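Local coordinates for magnesium and cobalt efflux protein CorC (Pseudomonas aeruginosa, PDB 3LLB), which probably takes part in the transport of magnesium and cobalt ions, the piece in this crystal being its C-terminal transporter-associated domain, at residues S1-K4 against D10-V13; E33-V38 against V42-G47. All coordinates share one frame; numbering follows the deposited sequence.

Interaction 1: residues S1-K4 against D10-V13; sequences SYIK and DFIV
The beta hairpin of strands 3-5 and 11-14, at one edge of the antiparallel sheet of the transporter-associated domain, is held by K4 facing I12 as a hydrogen-bonded pair and I3 facing V13 as a non-hydrogen-bonded pair. K4 N donates to I12 O at 2.8 Å, and I12 N returns a bond to K4 O at 2.9 Å. Both donors lie in the plane of the carbonyl they meet, with N-H...O angles of 150° and 160°. Each acceptor also receives a CA-H contact: I3 CA stands 3.2 Å from I12 O, and F11 CA approaches K4 O.

I3 and V13 point to one face, where the branch methyl I3 CG2 lies 4.1 Å from V13 CG2. The other branch of I3, with CG1 set between the backbone N and the carbonyl carbon (chi1 81°), runs along F11, two residues before V13 on the partner strand. Its end, CD1, comes obliquely to the ring, 3.9 Å from F11 CD1. Helix 19-26 closes over this cluster, its F26 meeting F11 edge-to-face while F22 packs on V13. On the opposite face K4 and I12 lie side by side; the lysine aliphatic chain puts CD 3.9 Å from I12 CD1 before its amino end turns away. Strand 11-14 pairs next with strand 73-80, and the D10 carboxylate salt-bridges R77 there.

Two backbone bonds, with a further one between Y2 and K14, thus set the antiparallel register; apolar branches join the hairpin to the helix on one face, and on the other the lysine contributes methylenes while its charged end leads off.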
loop_
_atom_site.group_PDB
_atom_site.type_symbol
_atom_site.label_atom_id
_atom_site.label_comp_id
_atom_site.label_asym_id
_atom_site.label_seq_id
_atom_site.Cartn_x
_atom_site.Cartn_y
_atom_site.Cartn_z
ATOM N N SER A 1 8.552 11.925 -0.230
ATOM C CA SER A 1 7.165 12.254 0.236
ATOM C C SER A 1 6.317 10.991 0.391
ATOM O O SER A 1 5.995 10.570 1.514
ATOM C CB SER A 1 6.484 13.246 -0.738
ATOM O OG SER A 1 7.251 14.454 -0.805
ATOM N N TYR A 2 5.976 10.343 -0.709
ATOM C CA TYR A 2 5.081 9.187 -0.610
ATOM C C TYR A 2 5.748 7.917 -0.099
ATOM O O TYR A 2 5.112 7.149 0.597
ATOM C CB TYR A 2 4.417 8.897 -1.945
ATOM C CG TYR A 2 3.466 9.940 -2.458
ATOM C CD1 TYR A 2 2.398 10.387 -1.678
ATOM C CD2 TYR A 2 3.577 10.428 -3.787
ATOM C CE1 TYR A 2 1.489 11.343 -2.173
ATOM C CE2 TYR A 2 2.692 11.386 -4.287
ATOM C CZ TYR A 2 1.648 11.835 -3.476
ATOM O OH TYR A 2 0.766 12.768 -3.977
ATOM N N ILE A 3 7.025 7.695 -0.463
ATOM C CA ILE A 3 7.715 6.444 -0.151
ATOM C C ILE A 3 9.016 6.707 0.616
ATOM O O ILE A 3 9.686 7.788 0.470
ATOM C CB ILE A 3 7.920 5.537 -1.464
ATOM C CG1 ILE A 3 9.147 5.997 -2.302
ATOM C CG2 ILE A 3 6.555 5.417 -2.210
ATOM C CD1 ILE A 3 9.718 5.064 -3.471
ATOM N N LYS A 4 9.405 5.734 1.424
ATOM C CA LYS A 4 10.640 5.755 2.141
ATOM C C LYS A 4 11.328 4.408 1.955
ATOM O O LYS A 4 10.830 3.392 2.335
ATOM C CB LYS A 4 10.407 6.107 3.644
ATOM C CG LYS A 4 11.708 6.166 4.382
ATOM C CD LYS A 4 11.559 6.004 5.926
ATOM C CE LYS A 4 12.966 5.992 6.616
ATOM N NZ LYS A 4 13.076 4.969 7.759
ATOM N N ASP A 10 12.668 -3.230 1.065
ATOM C CA ASP A 10 11.256 -2.888 1.215
ATOM C C ASP A 10 11.098 -1.369 1.279
ATOM O O ASP A 10 12.077 -0.583 1.212
ATOM C CB ASP A 10 10.702 -3.479 2.504
ATOM C CG ASP A 10 10.678 -4.966 2.527
ATOM O OD1 ASP A 10 11.007 -5.665 1.507
ATOM O OD2 ASP A 10 10.266 -5.440 3.618
ATOM N N PHE A 11 9.845 -0.942 1.320
ATOM C CA PHE A 11 9.515 0.465 1.307
ATOM C C PHE A 11 8.447 0.707 2.343
ATOM O O PHE A 11 7.603 -0.188 2.563
ATOM C CB PHE A 11 8.978 0.886 -0.047
ATOM C CG PHE A 11 9.985 0.768 -1.147
ATOM C CD1 PHE A 11 10.774 1.862 -1.484
ATOM C CD2 PHE A 11 10.162 -0.421 -1.798
ATOM C CE1 PHE A 11 11.711 1.742 -2.499
ATOM C CE2 PHE A 11 11.150 -0.529 -2.837
ATOM C CZ PHE A 11 11.873 0.523 -3.142
ATOM N N ILE A 12 8.489 1.871 2.974
ATOM C CA ILE A 12 7.318 2.421 3.673
ATOM C C ILE A 12 6.555 3.286 2.655
ATOM O O ILE A 12 7.123 4.182 2.068
ATOM C CB ILE A 12 7.659 3.227 4.953
ATOM C CG1 ILE A 12 8.529 2.413 5.901
ATOM C CG2 ILE A 12 6.353 3.595 5.646
ATOM C CD1 ILE A 12 9.043 3.208 7.082
ATOM N N VAL A 13 5.267 3.010 2.449
ATOM C CA VAL A 13 4.419 3.697 1.494
ATOM C C VAL A 13 3.257 4.347 2.196
ATOM O O VAL A 13 2.525 3.675 2.942
ATOM C CB VAL A 13 3.966 2.693 0.420
ATOM C CG1 VAL A 13 3.081 3.341 -0.593
ATOM C CG2 VAL A 13 5.179 2.045 -0.295
#

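Interaction 2: residues E33-V38 against V42-G47; sequences EEFDTV and VMSAFG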
loop_
_atom_site.group_PDB
_atom_site.type_symbol
_atom_site.label_atom_id
_atom_site.label_comp_id
_atom_site.label_asym_id
_atom_site.label_seq_id
_atom_site.Cartn_x
_atom_site.Cartn_y
_atom_site.Cartn_z
ATOM N N GLU A 33 -8.003 3.785 -12.747
ATOM C CA GLU A 33 -9.450 3.980 -12.986
ATOM C C GLU A 33 -10.337 3.416 -11.859
ATOM O O GLU A 33 -11.372 4.012 -11.521
ATOM C CB GLU A 33 -9.886 3.292 -14.282
ATOM C CG GLU A 33 -9.298 3.868 -15.532
ATOM C CD GLU A 33 -9.563 2.982 -16.751
ATOM O OE1 GLU A 33 -10.735 2.543 -16.961
ATOM O OE2 GLU A 33 -8.585 2.742 -17.507
ATOM N N GLU A 34 -9.954 2.246 -11.334
ATOM C CA GLU A 34 -10.715 1.578 -10.256
ATOM C C GLU A 34 -10.306 2.106 -8.902
ATOM O O GLU A 34 -11.110 2.070 -7.990
ATOM C CB GLU A 34 -10.493 0.047 -10.219
ATOM C CG GLU A 34 -10.690 -0.728 -11.520
ATOM C CD GLU A 34 -12.115 -0.771 -11.989
ATOM O OE1 GLU A 34 -13.055 -0.599 -11.148
ATOM O OE2 GLU A 34 -12.291 -0.985 -13.214
ATOM N N PHE A 35 -9.057 2.556 -8.750
ATOM C CA PHE A 35 -8.577 2.978 -7.415
ATOM C C PHE A 35 -7.954 4.313 -7.383
ATOM O O PHE A 35 -7.125 4.557 -8.244
ATOM C CB PHE A 35 -7.517 2.020 -6.914
ATOM C CG PHE A 35 -7.961 0.611 -6.872
ATOM C CD1 PHE A 35 -8.725 0.160 -5.797
ATOM C CD2 PHE A 35 -7.619 -0.274 -7.874
ATOM C CE1 PHE A 35 -9.120 -1.137 -5.724
ATOM C CE2 PHE A 35 -8.019 -1.592 -7.804
ATOM C CZ PHE A 35 -8.785 -2.026 -6.709
ATOM N N ASP A 36 -8.198 5.135 -6.357
ATOM C CA ASP A 36 -7.512 6.442 -6.304
ATOM C C ASP A 36 -6.202 6.367 -5.568
ATOM O O ASP A 36 -5.256 6.980 -5.973
ATOM C CB ASP A 36 -8.336 7.539 -5.635
ATOM C CG ASP A 36 -9.470 8.044 -6.512
ATOM O OD1 ASP A 36 -9.383 7.927 -7.746
ATOM O OD2 ASP A 36 -10.486 8.550 -5.961
ATOM N N THR A 37 -6.177 5.689 -4.429
ATOM C CA THR A 37 -4.977 5.680 -3.584
ATOM C C THR A 37 -4.648 4.273 -3.142
ATOM O O THR A 37 -5.466 3.381 -3.247
ATOM C CB THR A 37 -5.153 6.572 -2.351
ATOM O OG1 THR A 37 -6.189 6.028 -1.543
ATOM C CG2 THR A 37 -5.538 8.027 -2.761
ATOM N N VAL A 38 -3.394 4.079 -2.745
ATOM C CA VAL A 38 -2.910 2.802 -2.219
ATOM C C VAL A 38 -3.778 2.310 -1.067
ATOM O O VAL A 38 -4.066 1.125 -0.951
ATOM C CB VAL A 38 -1.413 2.908 -1.826
ATOM C CG1 VAL A 38 -0.946 1.732 -0.912
ATOM C CG2 VAL A 38 -0.559 3.016 -3.097
ATOM N N VAL A 42 -5.670 -1.242 -0.865
ATOM C CA VAL A 42 -5.502 -2.174 0.255
ATOM C C VAL A 42 -6.826 -2.423 1.008
ATOM O O VAL A 42 -7.167 -3.566 1.329
ATOM C CB VAL A 42 -4.331 -1.693 1.183
ATOM C CG1 VAL A 42 -4.391 -2.282 2.522
ATOM C CG2 VAL A 42 -2.940 -1.959 0.526
ATOM N N MET A 43 -7.590 -1.358 1.276
ATOM C CA MET A 43 -8.837 -1.490 2.073
ATOM C C MET A 43 -9.827 -2.301 1.292
ATOM O O MET A 43 -10.586 -3.095 1.850
ATOM C CB MET A 43 -9.422 -0.119 2.556
ATOM C CG MET A 43 -8.834 0.341 3.834
ATOM S SD MET A 43 -9.428 1.935 4.424
ATOM C CE MET A 43 -10.976 1.340 4.993
ATOM N N SER A 44 -9.820 -2.189 -0.019
ATOM C CA SER A 44 -10.715 -3.015 -0.809
ATOM C C SER A 44 -10.334 -4.487 -0.740
ATOM O O SER A 44 -11.200 -5.326 -0.613
ATOM C CB SER A 44 -10.675 -2.548 -2.236
ATOM O OG SER A 44 -9.604 -3.151 -2.953
ATOM N N ALA A 45 -9.040 -4.780 -0.802
ATOM C CA ALA A 45 -8.515 -6.138 -0.704
ATOM C C ALA A 45 -8.787 -6.795 0.643
ATOM O O ALA A 45 -9.170 -7.942 0.694
ATOM C CB ALA A 45 -7.055 -6.156 -1.010
ATOM N N PHE A 46 -8.685 -6.054 1.730
ATOM C CA PHE A 46 -9.108 -6.516 3.062
ATOM C C PHE A 46 -10.644 -6.589 3.175
ATOM O O PHE A 46 -11.173 -7.516 3.776
ATOM C CB PHE A 46 -8.557 -5.601 4.206
ATOM C CG PHE A 46 -7.077 -5.758 4.480
ATOM C CD1 PHE A 46 -6.569 -6.963 4.902
ATOM C CD2 PHE A 46 -6.196 -4.689 4.315
ATOM C CE1 PHE A 46 -5.214 -7.118 5.150
ATOM C CE2 PHE A 46 -4.798 -4.838 4.565
ATOM C CZ PHE A 46 -4.317 -6.054 4.991
ATOM N N GLY A 47 -11.358 -5.591 2.637
ATOM C CA GLY A 47 -12.811 -5.484 2.831
ATOM C C GLY A 47 -13.231 -5.012 4.200
ATOM O O GLY A 47 -14.398 -5.092 4.552
#
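A helix start and the loop leading into it make this local contact, in which V38 and F35 meet V42 and S44 of helix 38-46. V42 N donates to V38 O at 2.9 Å with an N-H...O angle of 166°, an i to i+4 bond of the first turn; the donor is tilted 19° from the carbonyl plane. T37 is the N-cap, and its OG1 makes a weak hydrogen bond to G40 N. The valine side chains follow the same turn: V38 CG1 lies 4.4 Å from V42 CG2, and that V42 methyl also stands 3.6 Å from V38 O. Both valines are buried against F63 and L76 of the sheet.

Farther out, the F35 ring reaches from the loop to S44. Its CE1 is 3.5 Å from S44 OG, an oblique approach, and 4.1 Å from S44 CB. The serine hydroxyl, placed between its backbone N and carbonyl carbon (chi1 86°), is hydrogen-bonded to L41 O one turn back, while F35 also touches V19 of helix 19-26.

Backbone bonding therefore defines the helix start and the valines seat it on the sheet, whereas F35 adds van der Waals contact beside a hydroxyl that is hydrogen-bonded to L41 O.

Interaction 1 closes before interaction 2 opens along the chain, and their centres lie about 17 Å apart on opposite sides of the chain's centre. The nearest atoms of the two come within about 4 Å without touching. Helix 19-26, which follows the hairpin, is common ground: its F22 packs on both V13 and V38. Strand 73-80 is a second link, since L78 and L76 receive V13 and the valines of helix 38-46 respectively. The hairpin thus extends one edge of the five-stranded sheet, while helix 38-46 packs on strands 73-80, 61-68 and 55-58, and both belong to one compact alpha+beta domain whose apolar side chains meet at F22.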